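Local atomic coordinates of heme-binding protein A / AI-2 binding protein A (Helicobacter pylori SS1, PDB entry 6OFQ), a protein that binds peptides in the periplasm as a type II substrate-binding protein of an ABC transporter, probably delivering them to the membrane permease for uptake. Residues A[319-324]-A[332-337]; A[339-344]-A[500-505]; A[110-115]-A[188-193]. All blocks are in the same frame, centred on the assembly; numbering follows the deposited sequence.

Interactions 1 and 2 belong together, on one sheet of this periplasmic peptide-binding protein, which was crystallised with a bound peptide. Their centres lie about 11 Å apart, and both reach the sheet in which strands 332-334 and 497-510 are neighbours. They meet directly where Y502 N lies 2.8 Å from Q333 O and Y502 OH 2.7 Å from N337 O, each a probable hydrogen bond. Interaction 3 stands on the opposite side of the chain's centre, its own centre about 48 Å from that of interaction 1 and about 40 Å from that of interaction 2.

Interaction 1: A[319-324]-A[332-337]; sequences NVDDYI and AQKMVN
D321 and K334 form the ionic part of this contact, a worked example of a helix and the strand that follows it joined by one salt bridge over an apolar layer. K334 NZ donates to D321 OD1 at 3.0 Å, coming in from above the carboxylate plane, 36° out of it. The lysine leaves its backbone extended and then bends at chi3 (22°, close to eclipsed), which turns its ammonium group toward the acid. D321 sits in the first turn of the helix, where the local dipole would probably favour its negative charge.

Apolar packing lies beneath. V320 CG1 touches K334 CG at 3.9 Å, so the lysine lends its methylenes to the valine and its charge to D321. I324 reaches deeper: its CD1 is 3.5 Å from K334 N and rests against the strand backbone, while its CG2 lies 4.1 Å from A332 CB.

One capping bond marks the start of the helix. D322 N points its hydrogen at N319 OD1, 3.1 Å away and nearly straight, although it meets the amide from above the carbonyl plane. The ordinary backbone bond from Y323 N to N319 O, 2.9 Å, follows.

In the fold, the helical residues 320-324 and strand 332-334 run almost exactly antiparallel, at 174°, with axes 8.7 Å apart at closest approach. The strand pairs antiparallel with strand 497-510, a pairing continued by the backbone of M335 and L500, while Y323, in the same helix 320-328, packs on L500 and meets F390 edge-to-face.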
# COMPACT_ATOMS: atom_id res chain seq x y z
N ASN A 319 -2.34 -6.45 -25.72
CA ASN A 319 -1.29 -5.56 -26.18
C ASN A 319 -0.95 -4.44 -25.23
O ASN A 319 -1.69 -3.46 -25.10
CB ASN A 319 -1.66 -5.02 -27.57
CG ASN A 319 -0.62 -4.09 -28.13
OD1 ASN A 319 0.31 -3.63 -27.48
ND2 ASN A 319 -0.74 -3.87 -29.45
N VAL A 320 0.03 -4.66 -24.38
CA VAL A 320 0.29 -3.73 -23.28
C VAL A 320 0.77 -2.37 -23.78
O VAL A 320 0.44 -1.35 -23.17
CB VAL A 320 1.24 -4.34 -22.20
CG1 VAL A 320 1.68 -3.27 -21.21
CG2 VAL A 320 0.55 -5.50 -21.51
N ASP A 321 1.54 -2.32 -24.87
CA ASP A 321 1.91 -1.01 -25.42
C ASP A 321 0.65 -0.17 -25.75
O ASP A 321 0.53 1.02 -25.45
CB ASP A 321 2.81 -1.10 -26.64
CG ASP A 321 4.19 -1.63 -26.35
OD1 ASP A 321 4.75 -1.44 -25.25
OD2 ASP A 321 4.81 -2.16 -27.28
N ASP A 322 -0.34 -0.80 -26.35
CA ASP A 322 -1.61 -0.14 -26.67
C ASP A 322 -2.41 0.21 -25.43
O ASP A 322 -3.01 1.28 -25.28
CB ASP A 322 -2.41 -1.05 -27.59
CG ASP A 322 -3.56 -0.33 -28.25
OD1 ASP A 322 -3.26 0.71 -28.87
OD2 ASP A 322 -4.67 -0.88 -28.26
N TYR A 323 -2.40 -0.70 -24.45
CA TYR A 323 -3.04 -0.43 -23.18
C TYR A 323 -2.47 0.82 -22.51
O TYR A 323 -3.26 1.64 -21.98
CB TYR A 323 -2.92 -1.67 -22.29
CG TYR A 323 -3.61 -1.61 -20.95
CD1 TYR A 323 -4.90 -1.98 -20.79
CD2 TYR A 323 -2.95 -1.24 -19.80
CE1 TYR A 323 -5.56 -1.88 -19.59
CE2 TYR A 323 -3.57 -1.23 -18.58
CZ TYR A 323 -4.88 -1.54 -18.45
OH TYR A 323 -5.50 -1.46 -17.22
N ILE A 324 -1.17 0.95 -22.46
CA ILE A 324 -0.55 2.11 -21.91
C ILE A 324 -0.96 3.41 -22.62
O ILE A 324 -1.19 4.41 -21.97
CB ILE A 324 0.95 1.90 -21.72
CG1 ILE A 324 1.08 0.86 -20.58
CG2 ILE A 324 1.74 3.20 -21.53
CD1 ILE A 324 2.52 0.39 -20.48
N ALA A 332 3.13 5.90 -18.12
CA ALA A 332 3.45 4.62 -17.49
C ALA A 332 4.54 3.94 -18.28
O ALA A 332 4.77 4.25 -19.44
CB ALA A 332 2.22 3.74 -17.50
N GLN A 333 5.16 2.94 -17.69
CA GLN A 333 6.12 2.06 -18.35
C GLN A 333 5.57 0.65 -18.40
O GLN A 333 4.90 0.22 -17.44
CB GLN A 333 7.47 2.12 -17.59
CG GLN A 333 8.55 1.20 -18.13
CD GLN A 333 9.96 1.36 -17.55
OE1 GLN A 333 10.25 2.39 -16.93
NE2 GLN A 333 10.86 0.40 -17.82
N LYS A 334 5.82 -0.12 -19.44
CA LYS A 334 5.36 -1.50 -19.54
C LYS A 334 5.91 -2.33 -18.38
O LYS A 334 7.12 -2.30 -18.11
CB LYS A 334 5.85 -2.08 -20.87
CG LYS A 334 5.58 -3.56 -21.08
CD LYS A 334 5.80 -4.10 -22.49
CE LYS A 334 6.73 -3.32 -23.40
NZ LYS A 334 6.51 -3.81 -24.78
N MET A 335 5.02 -3.06 -17.70
CA MET A 335 5.44 -3.92 -16.61
C MET A 335 6.00 -5.24 -17.16
O MET A 335 5.46 -5.84 -18.11
CB MET A 335 4.27 -4.13 -15.67
CG MET A 335 4.55 -5.00 -14.45
SD MET A 335 3.04 -5.09 -13.44
CE MET A 335 3.57 -6.19 -12.13
N VAL A 336 7.12 -5.66 -16.55
CA VAL A 336 7.79 -6.92 -16.86
C VAL A 336 7.86 -7.77 -15.60
O VAL A 336 7.30 -8.86 -15.57
CB VAL A 336 9.19 -6.65 -17.42
CG1 VAL A 336 9.85 -7.97 -17.77
CG2 VAL A 336 9.07 -5.79 -18.70
N ASN A 337 8.51 -7.32 -14.54
CA ASN A 337 8.62 -8.02 -13.25
C ASN A 337 7.57 -7.53 -12.27
O ASN A 337 6.91 -6.49 -12.46
CB ASN A 337 10.03 -7.82 -12.65
CG ASN A 337 11.12 -8.31 -13.62
OD1 ASN A 337 11.06 -9.50 -13.99
ND2 ASN A 337 12.00 -7.41 -14.08

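Interaction 2: A[339-344]-A[500-505]; sequences FPPTIW and LAYPYS
With chi1 of -53°, Y502 carries its CG opposite its own carbonyl carbon, and chi2 of -55° then turns the ring so that one face lies against P340 and P341. Proline packing on an aromatic face is the general principle here, and both residues make CH-pi contacts. P340 CA stands 3.8 Å from the centroid of the Y502 ring, and P341 CD stands 3.9 Å from the same centroid. Each is displaced toward the rim, P340 over the CE1 side and P341 over the CE2 side, so the two prolines share the face between them. P340 CB adds a contact of 3.6 Å to Y502 CD1.

F339 O approaches the ring obliquely and lies 3.3 Å from Y502 OH. That hydroxyl has its strongest partner in N337 O and is also hydrogen-bonded to V336 N, bonds that tie it to the chain just before the 339-344 loop. F438 of helix 436-443 packs on F339 and P340.

Further back along strand 497-510, L500 and A501 both face S294 in a classic beta bulge. P340 to I343 form a type I beta turn, closed by I343 N to P340 O at 3.1 Å, with P341 at the second position, where proline is commonly found; its two prolines stack on the strand tyrosine.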
# COMPACT_ATOMS: atom_id res chain seq x y z
N PHE A 339 7.67 -5.92 -9.54
CA PHE A 339 7.97 -4.64 -8.90
C PHE A 339 8.68 -3.72 -9.89
O PHE A 339 9.29 -4.20 -10.84
CB PHE A 339 8.74 -4.85 -7.60
CG PHE A 339 10.08 -5.48 -7.80
CD1 PHE A 339 10.27 -6.84 -7.70
CD2 PHE A 339 11.22 -4.69 -7.91
CE1 PHE A 339 11.55 -7.38 -7.85
CE2 PHE A 339 12.48 -5.22 -8.07
CZ PHE A 339 12.67 -6.56 -7.99
N PRO A 340 8.66 -2.41 -9.65
CA PRO A 340 9.17 -1.45 -10.64
C PRO A 340 10.70 -1.32 -10.58
O PRO A 340 11.31 -1.58 -9.54
CB PRO A 340 8.46 -0.16 -10.29
CG PRO A 340 8.22 -0.26 -8.81
CD PRO A 340 7.87 -1.73 -8.62
N PRO A 341 11.28 -0.79 -11.67
CA PRO A 341 12.73 -0.68 -11.80
C PRO A 341 13.35 0.42 -10.95
O PRO A 341 14.58 0.50 -10.92
CB PRO A 341 12.95 -0.48 -13.30
CG PRO A 341 11.69 -0.01 -13.81
CD PRO A 341 10.60 -0.56 -12.96
N THR A 342 12.52 1.19 -10.26
CA THR A 342 12.99 2.12 -9.22
C THR A 342 13.47 1.38 -7.97
O THR A 342 14.04 2.07 -7.15
CB THR A 342 11.87 3.08 -8.88
OG1 THR A 342 10.64 2.31 -8.82
CG2 THR A 342 11.73 4.10 -9.98
N ILE A 343 13.28 0.08 -7.85
CA ILE A 343 13.78 -0.68 -6.73
C ILE A 343 14.94 -1.54 -7.25
O ILE A 343 14.88 -2.15 -8.30
CB ILE A 343 12.64 -1.51 -6.14
CG1 ILE A 343 11.49 -0.62 -5.70
CG2 ILE A 343 13.14 -2.38 -4.99
CD1 ILE A 343 10.29 -1.40 -5.21
N TRP A 344 15.93 -1.64 -6.36
CA TRP A 344 17.02 -2.53 -6.63
C TRP A 344 16.62 -3.99 -6.80
O TRP A 344 15.58 -4.42 -6.28
CB TRP A 344 18.08 -2.46 -5.53
CG TRP A 344 17.67 -2.95 -4.15
CD1 TRP A 344 17.05 -2.22 -3.19
CD2 TRP A 344 17.76 -4.29 -3.65
NE1 TRP A 344 16.81 -2.99 -2.06
CE2 TRP A 344 17.25 -4.26 -2.33
CE3 TRP A 344 18.23 -5.51 -4.16
CZ2 TRP A 344 17.22 -5.35 -1.49
CZ3 TRP A 344 18.19 -6.61 -3.27
CH2 TRP A 344 17.65 -6.53 -2.02
N LEU A 500 0.82 -5.37 -16.28
CA LEU A 500 0.33 -4.32 -17.21
C LEU A 500 1.31 -3.14 -17.17
O LEU A 500 2.06 -2.90 -18.13
CB LEU A 500 -1.09 -3.91 -16.82
CG LEU A 500 -2.14 -5.00 -17.02
CD1 LEU A 500 -3.41 -4.53 -16.40
CD2 LEU A 500 -2.33 -5.29 -18.50
N ALA A 501 1.37 -2.40 -16.07
CA ALA A 501 2.14 -1.15 -16.09
C ALA A 501 2.79 -0.83 -14.76
O ALA A 501 2.34 -1.22 -13.70
CB ALA A 501 1.21 -0.00 -16.42
N TYR A 502 3.88 -0.05 -14.82
CA TYR A 502 4.39 0.76 -13.74
C TYR A 502 3.85 2.16 -13.99
O TYR A 502 4.51 2.89 -14.75
CB TYR A 502 5.92 0.75 -13.69
CG TYR A 502 6.51 -0.64 -13.66
CD1 TYR A 502 6.13 -1.55 -12.68
CD2 TYR A 502 7.42 -1.03 -14.63
CE1 TYR A 502 6.68 -2.82 -12.72
CE2 TYR A 502 7.95 -2.31 -14.70
CZ TYR A 502 7.54 -3.23 -13.73
OH TYR A 502 8.03 -4.49 -13.84
N PRO A 503 2.74 2.57 -13.37
CA PRO A 503 2.25 3.90 -13.69
C PRO A 503 3.16 4.96 -13.11
O PRO A 503 3.73 4.78 -12.02
CB PRO A 503 0.89 3.98 -12.98
CG PRO A 503 0.50 2.54 -12.78
CD PRO A 503 1.80 1.79 -12.54
N TYR A 504 3.33 6.05 -13.83
CA TYR A 504 4.02 7.17 -13.25
C TYR A 504 3.15 7.75 -12.11
O TYR A 504 1.92 7.60 -12.13
CB TYR A 504 4.13 8.28 -14.31
CG TYR A 504 4.99 7.96 -15.48
CD1 TYR A 504 5.87 6.92 -15.52
CD2 TYR A 504 4.91 8.79 -16.59
CE1 TYR A 504 6.65 6.68 -16.66
CE2 TYR A 504 5.67 8.58 -17.71
CZ TYR A 504 6.49 7.52 -17.76
OH TYR A 504 7.26 7.30 -18.90
N SER A 505 3.78 8.33 -11.11
CA SER A 505 3.02 9.06 -10.08
C SER A 505 2.71 10.43 -10.69
O SER A 505 3.66 11.17 -10.99
CB SER A 505 3.80 9.30 -8.78
OG SER A 505 2.93 9.95 -7.89

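Interaction 3: A[110-115]-A[188-193]; sequences KKVEFS and SKDYAD
D190, whose carboxylate meets V112 across the contact, shares a helical turn with the shortest side-chain polar bond here, the salt bridge from K189 NZ to D193 OD1 at 2.8 Å. The ammonium group uses the syn lone pair of that oxygen. This bond braces the helix along its own surface; the contact itself shows how a valine can be seated against a capped helix start without any direct polar bond to it.

V112 does the touching. Its CB lies 3.9 Å from D190 OD2, and its CG2 reaches S188 OG at 4.2 Å. A chi1 of -49° places CG2 between the backbone N and the carbonyl carbon, and from there this methyl comes near both side chains. The V112 and D190 side chains lie alongside each other, pointing opposite ways. The other carboxylate oxygen, D190 OD1, is held by a salt bridge to K117. S188 OG is likewise engaged, as the N-cap: Y191 N donates to it at 2.9 Å, almost straight at 173°.

The polar join between the two segments is indirect. D118 accepts from S115 N through one carboxylate oxygen and from K189 N through the other. Helix 116-127, which carries K117 and D118, thus grips the start of helix 189-197, and its F121 packs on K189 and A192, while V112 and F114 make backbone hydrogen bonds with F102 and V100, in the loop that follows strand 91-96.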
# COMPACT_ATOMS: atom_id res chain seq x y z
N LYS A 110 -7.58 12.27 28.35
CA LYS A 110 -6.48 12.01 29.26
C LYS A 110 -5.16 12.21 28.52
O LYS A 110 -5.09 11.87 27.34
CB LYS A 110 -6.64 10.58 29.77
CG LYS A 110 -5.75 10.22 30.95
CD LYS A 110 -5.98 8.75 31.29
CE LYS A 110 -5.23 8.31 32.54
NZ LYS A 110 -6.04 8.61 33.75
N LYS A 111 -4.20 12.85 29.18
CA LYS A 111 -2.87 13.06 28.61
C LYS A 111 -1.93 11.93 29.07
O LYS A 111 -1.62 11.75 30.25
CB LYS A 111 -2.25 14.42 28.90
CG LYS A 111 -0.96 14.63 28.12
CD LYS A 111 -0.51 16.07 27.89
CE LYS A 111 -0.16 16.30 26.42
NZ LYS A 111 0.95 17.26 26.14
N VAL A 112 -1.55 11.08 28.14
CA VAL A 112 -0.83 9.85 28.48
C VAL A 112 0.44 9.76 27.67
O VAL A 112 0.46 10.04 26.48
CB VAL A 112 -1.63 8.55 28.41
CG1 VAL A 112 -2.95 8.71 29.15
CG2 VAL A 112 -1.99 8.14 27.02
N GLU A 113 1.54 9.48 28.36
CA GLU A 113 2.86 9.36 27.74
C GLU A 113 3.03 7.96 27.14
O GLU A 113 2.76 6.94 27.74
CB GLU A 113 3.98 9.62 28.78
CG GLU A 113 5.37 9.68 28.19
CD GLU A 113 6.50 9.83 29.22
OE1 GLU A 113 6.12 9.79 30.42
OE2 GLU A 113 7.70 9.93 28.90
N PHE A 114 3.51 7.95 25.88
CA PHE A 114 3.90 6.75 25.16
C PHE A 114 5.04 6.03 25.90
O PHE A 114 5.98 6.65 26.39
CB PHE A 114 4.36 7.17 23.75
CG PHE A 114 5.25 6.17 23.06
CD1 PHE A 114 4.75 4.97 22.61
CD2 PHE A 114 6.59 6.44 22.91
CE1 PHE A 114 5.58 4.00 22.06
CE2 PHE A 114 7.43 5.51 22.28
CZ PHE A 114 6.90 4.32 21.86
N SER A 115 4.93 4.72 25.95
CA SER A 115 5.95 3.91 26.56
C SER A 115 5.92 2.51 25.94
O SER A 115 5.10 2.16 25.08
CB SER A 115 5.75 3.90 28.10
OG SER A 115 4.61 3.14 28.43
N SER A 188 -2.53 3.44 21.40
CA SER A 188 -2.45 3.61 22.85
C SER A 188 -3.15 2.50 23.62
O SER A 188 -4.38 2.32 23.54
CB SER A 188 -3.10 4.92 23.25
OG SER A 188 -3.36 4.99 24.66
N LYS A 189 -2.37 1.83 24.49
CA LYS A 189 -2.91 0.84 25.40
C LYS A 189 -3.91 1.44 26.43
O LYS A 189 -4.92 0.78 26.67
CB LYS A 189 -1.74 0.15 26.13
CG LYS A 189 -2.19 -0.96 27.07
CD LYS A 189 -3.02 -2.02 26.40
CE LYS A 189 -2.95 -3.42 27.00
NZ LYS A 189 -3.89 -3.68 28.10
N ASP A 190 -3.56 2.63 26.92
CA ASP A 190 -4.49 3.32 27.87
C ASP A 190 -5.85 3.55 27.21
O ASP A 190 -6.93 3.24 27.78
CB ASP A 190 -3.87 4.58 28.46
CG ASP A 190 -2.69 4.28 29.36
OD1 ASP A 190 -2.80 3.41 30.24
OD2 ASP A 190 -1.56 4.73 29.09
N TYR A 191 -5.83 4.08 25.97
CA TYR A 191 -7.08 4.31 25.25
C TYR A 191 -7.84 3.01 24.97
O TYR A 191 -9.05 2.86 25.17
CB TYR A 191 -6.82 5.11 23.96
CG TYR A 191 -8.05 5.37 23.10
CD1 TYR A 191 -9.15 6.04 23.63
CD2 TYR A 191 -8.10 5.05 21.75
CE1 TYR A 191 -10.25 6.34 22.90
CE2 TYR A 191 -9.18 5.39 20.97
CZ TYR A 191 -10.26 6.03 21.54
OH TYR A 191 -11.37 6.36 20.78
N ALA A 192 -7.13 1.97 24.52
CA ALA A 192 -7.72 0.66 24.31
C ALA A 192 -8.35 0.08 25.60
O ALA A 192 -9.44 -0.45 25.48
CB ALA A 192 -6.62 -0.31 23.81
N ASP A 193 -7.64 0.25 26.72
CA ASP A 193 -8.19 -0.27 27.98
C ASP A 193 -9.47 0.50 28.34
O ASP A 193 -10.46 -0.12 28.77
CB ASP A 193 -7.17 -0.11 29.09
CG ASP A 193 -6.03 -1.09 29.02
OD1 ASP A 193 -6.20 -2.12 28.31
OD2 ASP A 193 -5.11 -0.74 29.79